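Local coordinates for protein ribonucleoside triphosphate reductase (Lactobacillus leichmannii, PDB 1L1L) that reduces ribonucleoside triphosphates to 2'-deoxyribonucleotides as an adenosylcobalamin (B12)-dependent class II ribonucleotide reductase, working as an allosterically regulated monomer, at residues 127-132 with 145-150; 152-157 with 226-231. One frame throughout, in Å; residues are numbered along the deposited sequence.

Contact 1: residues 127-132 with 145-150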
loop_
_atom_site.group_PDB
_atom_site.type_symbol
_atom_site.label_atom_id
_atom_site.label_comp_id
_atom_site.label_asym_id
_atom_site.label_seq_id
_atom_site.Cartn_x
_atom_site.Cartn_y
_atom_site.Cartn_z
ATOM N N GLN A 127 -18.965 -3.027 -15.729
ATOM C CA GLN A 127 -19.755 -2.395 -14.676
ATOM C C GLN A 127 -20.187 -1.006 -15.115
ATOM O O GLN A 127 -19.636 -0.444 -16.061
ATOM C CB GLN A 127 -18.923 -2.239 -13.390
ATOM C CG GLN A 127 -18.494 -3.518 -12.727
ATOM C CD GLN A 127 -17.614 -3.264 -11.513
ATOM O OE1 GLN A 127 -17.989 -2.519 -10.606
ATOM N NE2 GLN A 127 -16.441 -3.887 -11.490
ATOM N N LYS A 128 -21.160 -0.450 -14.405
ATOM C CA LYS A 128 -21.635 0.897 -14.696
ATOM C C LYS A 128 -20.728 1.877 -13.953
ATOM O O LYS A 128 -20.234 1.567 -12.865
ATOM C CB LYS A 128 -23.073 1.076 -14.202
ATOM C CG LYS A 128 -23.210 0.973 -12.699
ATOM C CD LYS A 128 -24.642 1.173 -12.239
ATOM C CE LYS A 128 -24.732 1.136 -10.713
ATOM N NZ LYS A 128 -26.129 1.315 -10.213
ATOM N N TYR A 129 -20.502 3.050 -14.536
ATOM C CA TYR A 129 -19.665 4.059 -13.898
ATOM C C TYR A 129 -20.435 4.703 -12.754
ATOM O O TYR A 129 -19.844 5.193 -11.783
ATOM C CB TYR A 129 -19.260 5.142 -14.899
ATOM C CG TYR A 129 -18.082 4.777 -15.766
ATOM C CD1 TYR A 129 -18.190 3.822 -16.781
ATOM C CD2 TYR A 129 -16.842 5.381 -15.560
ATOM C CE1 TYR A 129 -17.085 3.480 -17.562
ATOM C CE2 TYR A 129 -15.741 5.051 -16.332
ATOM C CZ TYR A 129 -15.865 4.098 -17.329
ATOM O OH TYR A 129 -14.749 3.760 -18.051
ATOM N N GLY A 130 -21.761 4.700 -12.877
ATOM C CA GLY A 130 -22.597 5.299 -11.857
ATOM C C GLY A 130 -22.339 6.789 -11.813
ATOM O O GLY A 130 -21.616 7.315 -12.660
ATOM N N ASP A 131 -22.924 7.475 -10.835
ATOM C CA ASP A 131 -22.729 8.914 -10.708
ATOM C C ASP A 131 -21.400 9.183 -10.015
ATOM O O ASP A 131 -21.338 9.338 -8.795
ATOM C CB ASP A 131 -23.877 9.544 -9.912
ATOM C CG ASP A 131 -23.792 11.064 -9.864
ATOM O OD1 ASP A 131 -23.558 11.680 -10.927
ATOM O OD2 ASP A 131 -23.969 11.643 -8.769
ATOM N N SER A 132 -20.340 9.237 -10.812
ATOM C CA SER A 132 -19.002 9.467 -10.295
ATOM C C SER A 132 -18.393 10.676 -10.986
ATOM O O SER A 132 -18.939 11.181 -11.969
ATOM C CB SER A 132 -18.130 8.234 -10.553
ATOM O OG SER A 132 -18.744 7.053 -10.059
ATOM N N ALA A 145 -20.165 -0.784 -18.809
ATOM C CA ALA A 145 -19.117 -0.682 -19.812
ATOM C C ALA A 145 -17.917 -1.544 -19.453
ATOM O O ALA A 145 -17.564 -1.679 -18.281
ATOM C CB ALA A 145 -18.683 0.767 -19.961
ATOM N N VAL A 146 -17.290 -2.120 -20.469
ATOM C CA VAL A 146 -16.123 -2.965 -20.271
ATOM C C VAL A 146 -14.952 -2.186 -19.674
ATOM O O VAL A 146 -14.128 -2.748 -18.954
ATOM C CB VAL A 146 -15.665 -3.579 -21.600
ATOM C CG1 VAL A 146 -14.373 -4.343 -21.407
ATOM C CG2 VAL A 146 -16.752 -4.494 -22.142
ATOM N N SER A 147 -14.896 -0.893 -19.973
ATOM C CA SER A 147 -13.817 -0.026 -19.506
ATOM C C SER A 147 -13.894 0.412 -18.041
ATOM O O SER A 147 -12.889 0.825 -17.471
ATOM C CB SER A 147 -13.760 1.230 -20.378
ATOM O OG SER A 147 -14.915 2.026 -20.158
ATOM N N MET A 148 -15.071 0.327 -17.432
ATOM C CA MET A 148 -15.226 0.775 -16.052
ATOM C C MET A 148 -14.159 0.314 -15.039
ATOM O O MET A 148 -13.461 1.146 -14.458
ATOM C CB MET A 148 -16.625 0.423 -15.537
ATOM C CG MET A 148 -16.980 1.055 -14.188
ATOM S SD MET A 148 -16.051 0.338 -12.782
ATOM C CE MET A 148 -16.859 1.158 -11.365
ATOM N N PRO A 149 -14.015 -1.002 -14.813
ATOM C CA PRO A 149 -13.008 -1.466 -13.846
ATOM C C PRO A 149 -11.587 -1.014 -14.140
ATOM O O PRO A 149 -10.784 -0.831 -13.219
ATOM C CB PRO A 149 -13.151 -2.987 -13.891
ATOM C CG PRO A 149 -13.608 -3.235 -15.310
ATOM C CD PRO A 149 -14.640 -2.145 -15.500
ATOM N N PHE A 150 -11.271 -0.832 -15.419
ATOM C CA PHE A 150 -9.936 -0.401 -15.808
ATOM C C PHE A 150 -9.774 1.083 -15.519
ATOM O O PHE A 150 -8.675 1.545 -15.186
ATOM C CB PHE A 150 -9.699 -0.652 -17.300
ATOM C CG PHE A 150 -9.807 -2.095 -17.694
ATOM C CD1 PHE A 150 -8.756 -2.976 -17.448
ATOM C CD2 PHE A 150 -10.967 -2.576 -18.284
ATOM C CE1 PHE A 150 -8.857 -4.326 -17.785
ATOM C CE2 PHE A 150 -11.083 -3.930 -18.625
ATOM C CZ PHE A 150 -10.027 -4.806 -18.374
#

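Contact 2: residues 152-157 with 226-231. Unlike the reference sequence in segment 152-157: Phe152 (reference Cys).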
loop_
_atom_site.group_PDB
_atom_site.type_symbol
_atom_site.label_atom_id
_atom_site.label_comp_id
_atom_site.label_asym_id
_atom_site.label_seq_id
_atom_site.Cartn_x
_atom_site.Cartn_y
_atom_site.Cartn_z
ATOM N N PHE A 152 -11.312 2.660 -13.117
ATOM C CA PHE A 152 -11.225 2.754 -11.661
ATOM C C PHE A 152 -9.778 2.511 -11.250
ATOM O O PHE A 152 -9.178 3.301 -10.514
ATOM C CB PHE A 152 -12.119 1.704 -10.998
ATOM C CG PHE A 152 -12.076 1.745 -9.498
ATOM C CD1 PHE A 152 -12.873 2.650 -8.790
ATOM C CD2 PHE A 152 -11.173 0.955 -8.793
ATOM C CE1 PHE A 152 -12.765 2.768 -7.406
ATOM C CE2 PHE A 152 -11.056 1.070 -7.407
ATOM C CZ PHE A 152 -11.851 1.976 -6.715
ATOM N N LEU A 153 -9.216 1.401 -11.728
ATOM C CA LEU A 153 -7.834 1.076 -11.409
ATOM C C LEU A 153 -6.867 2.175 -11.866
ATOM O O LEU A 153 -5.987 2.593 -11.102
ATOM C CB LEU A 153 -7.452 -0.262 -12.049
ATOM C CG LEU A 153 -5.996 -0.706 -11.919
ATOM C CD1 LEU A 153 -5.944 -2.145 -11.482
ATOM C CD2 LEU A 153 -5.297 -0.521 -13.243
ATOM N N PHE A 154 -7.033 2.636 -13.107
ATOM C CA PHE A 154 -6.195 3.677 -13.705
ATOM C C PHE A 154 -6.236 4.949 -12.836
ATOM O O PHE A 154 -5.210 5.553 -12.519
ATOM C CB PHE A 154 -6.731 3.989 -15.114
ATOM C CG PHE A 154 -5.772 4.745 -16.015
ATOM C CD1 PHE A 154 -4.473 5.043 -15.621
ATOM C CD2 PHE A 154 -6.186 5.133 -17.291
ATOM C CE1 PHE A 154 -3.599 5.715 -16.473
ATOM C CE2 PHE A 154 -5.324 5.804 -18.153
ATOM C CZ PHE A 154 -4.023 6.098 -17.746
ATOM N N ASP A 155 -7.438 5.329 -12.438
ATOM C CA ASP A 155 -7.622 6.544 -11.635
ATOM C C ASP A 155 -6.930 6.459 -10.265
ATOM O O ASP A 155 -6.097 7.304 -9.928
ATOM C CB ASP A 155 -9.125 6.825 -11.485
ATOM C CG ASP A 155 -9.408 8.160 -10.806
ATOM O OD1 ASP A 155 -8.722 9.140 -11.139
ATOM O OD2 ASP A 155 -10.322 8.215 -9.957
ATOM N N GLU A 156 -7.243 5.427 -9.494
ATOM C CA GLU A 156 -6.642 5.268 -8.172
ATOM C C GLU A 156 -5.127 5.126 -8.277
ATOM O O GLU A 156 -4.384 5.611 -7.414
ATOM C CB GLU A 156 -7.253 4.069 -7.453
ATOM C CG GLU A 156 -8.745 4.194 -7.196
ATOM C CD GLU A 156 -9.141 5.528 -6.550
ATOM O OE1 GLU A 156 -8.343 6.072 -5.750
ATOM O OE2 GLU A 156 -10.257 6.015 -6.841
ATOM N N LEU A 157 -4.652 4.459 -9.331
ATOM C CA LEU A 157 -3.212 4.329 -9.515
ATOM C C LEU A 157 -2.579 5.707 -9.775
ATOM O O LEU A 157 -1.508 6.007 -9.259
ATOM C CB LEU A 157 -2.881 3.391 -10.698
ATOM C CG LEU A 157 -2.978 1.867 -10.496
ATOM C CD1 LEU A 157 -2.826 1.134 -11.872
ATOM C CD2 LEU A 157 -1.913 1.414 -9.521
ATOM N N GLY A 226 -8.422 13.190 -18.150
ATOM C CA GLY A 226 -8.241 13.126 -19.589
ATOM C C GLY A 226 -7.615 11.799 -19.982
ATOM O O GLY A 226 -8.017 11.184 -20.969
ATOM N N TRP A 227 -6.633 11.366 -19.193
ATOM C CA TRP A 227 -5.915 10.109 -19.412
ATOM C C TRP A 227 -6.840 8.911 -19.265
ATOM O O TRP A 227 -6.820 7.994 -20.098
ATOM C CB TRP A 227 -4.761 9.976 -18.407
ATOM C CG TRP A 227 -3.530 10.775 -18.744
ATOM C CD1 TRP A 227 -3.482 12.052 -19.216
ATOM C CD2 TRP A 227 -2.168 10.350 -18.600
ATOM N NE1 TRP A 227 -2.182 12.451 -19.379
ATOM C CE2 TRP A 227 -1.352 11.426 -19.005
ATOM C CE3 TRP A 227 -1.559 9.161 -18.166
ATOM C CZ2 TRP A 227 0.044 11.354 -18.988
ATOM C CZ3 TRP A 227 -0.172 9.086 -18.150
ATOM C CH2 TRP A 227 0.615 10.177 -18.558
ATOM N N VAL A 228 -7.641 8.918 -18.203
ATOM C CA VAL A 228 -8.586 7.843 -17.928
ATOM C C VAL A 228 -9.648 7.722 -19.030
ATOM O O VAL A 228 -9.867 6.635 -19.568
ATOM C CB VAL A 228 -9.304 8.050 -16.566
ATOM C CG1 VAL A 228 -10.374 6.970 -16.365
ATOM C CG2 VAL A 228 -8.279 7.993 -15.420
ATOM N N LEU A 229 -10.295 8.839 -19.359
ATOM C CA LEU A 229 -11.329 8.857 -20.394
ATOM C C LEU A 229 -10.810 8.392 -21.762
ATOM O O LEU A 229 -11.546 7.755 -22.524
ATOM C CB LEU A 229 -11.934 10.267 -20.510
ATOM C CG LEU A 229 -12.682 10.769 -19.268
ATOM C CD1 LEU A 229 -13.183 12.185 -19.490
ATOM C CD2 LEU A 229 -13.833 9.835 -18.950
ATOM N N ALA A 230 -9.549 8.696 -22.062
ATOM C CA ALA A 230 -8.945 8.310 -23.339
ATOM C C ALA A 230 -8.724 6.796 -23.432
ATOM O O ALA A 230 -8.821 6.198 -24.515
ATOM C CB ALA A 230 -7.640 9.030 -23.525
ATOM N N ASN A 231 -8.406 6.177 -22.304
ATOM C CA ASN A 231 -8.200 4.736 -22.288
ATOM C C ASN A 231 -9.583 4.092 -22.275
ATOM O O ASN A 231 -9.789 3.028 -22.865
ATOM C CB ASN A 231 -7.401 4.319 -21.047
ATOM C CG ASN A 231 -7.197 2.816 -20.960
ATOM O OD1 ASN A 231 -6.574 2.209 -21.832
ATOM N ND2 ASN A 231 -7.722 2.210 -19.901
#

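Contact 1: residues 127-132 with 145-150
Met148 sends CG away from its backbone N (chi1 -170°), then bends at chi2 (-71°), and this lays its side chain between Tyr129 and Gln127. Tyr129 turns CG to the side opposite its own carbonyl carbon (chi1 -82°), and its ring slides past Met148 in the reverse direction. The CG of Met148 lies over one face of the ring as a CH-pi contact, 4.1 Å from the ring centroid and offset toward the rim. Ala145 CB meets the ring edge in its plane, 4.0 Å from Tyr129 CE1. Ser147 OG also lies near the ring plane, 2.7 Å from Tyr129 OH. Ser151 OG is a further hydrogen-bond partner of that phenol, and Ser147 OG is itself bonded to Asp236 of helix 224-236.

The backbones form a very short antiparallel pairing just before helix 148-158. Gln127 and Ala145 are a hydrogen-bonded pair. Ala145 N gives a bond of 2.8 Å to Gln127 O, and Gln127 N returns a longer one of 3.2 Å to Ala145 O. From Ala145 to Met148 the chain makes a type I turn, which leads from the strand into the helix.

The Met148 side chain crosses that of Gln127 at a slant, with SD 3.9 Å from Gln127 CB. Gln127 OE1 lies beside the methyl end of Met148, 3.9 Å from Met148 CE, and is hydrogen-bonded to Asn415.

Contact 2: residues 152-157 with 226-231
The carboxylate of Asp155 is held by three groups. OD1 makes a salt bridge with Arg224, and OD2 takes Lys159 and the indole NH of Trp457. Two positive partners would be expected to keep this buried acid ionised. Across the contact Asp155 touches only lightly, its CB lying 4.2 Å from Val228 CG2. Arg224 begins the helix that carries Val228, so the acid also ties the two helices together at that end.

The rest is mostly the packing of Phe154 on helix 224-236. Its CG stands opposite the backbone N (chi1 -164°), which carries the ring across to that helix. CD2 lies 3.7 Å from Val228 CA and 4.0 Å from Val228 CG2. CE2 comes 3.3 Å from the carbonyl oxygen Trp227 O, and the same carbon is 3.9 Å from Asn231 CB. Val228 CA, Trp227 O and Asn231 CB approach the ring obliquely. At its far end CZ reaches the edge of the Trp227 indole, 4.0 Å from CE3 and near the indole plane. The Phe154 and Trp227 side chains cross at about a right angle.

The two segments run nearly antiparallel, with 160° between their directions and axes 9.6 Å apart at closest approach. Helix 148-158 lies in the beta-alpha-beta crossover between the parallel neighbouring strands 119-123 and 162-166 of the alpha-beta barrel, and segment 226-231 packs the insertion domain on it. Helices 275-289 and 298-313 also line the site: Met280 and Ile308 both touch Phe154 and Asn231, while Leu277 touches Trp227. On helix 148-158, Leu153 and Leu157 pack on Val163 of strand 162-166 and also on helix 298-313.

Contacts 1 and 2 follow each other along one helix, 148-158, and their centres are about 11 Å apart. Contact 1 fixes its N-terminal end to the short strand 127-128; contact 2 packs its next turns on helix 224-236. That second helix serves both. Its later residues Ala232, Ile235 and Asp236 touch contact 1, while its earlier turns, 226-231, form contact 2. Phe150, just after the contact 1 residues, touches helix 298-313, as Phe154 does. Segment 226-231 is part of the B12-dependent reductase insertion domain. Strand 119-123, shortly before contact 1, begins with Cys119, disulfide-bonded to Cys419, probably the redox pair of the active site.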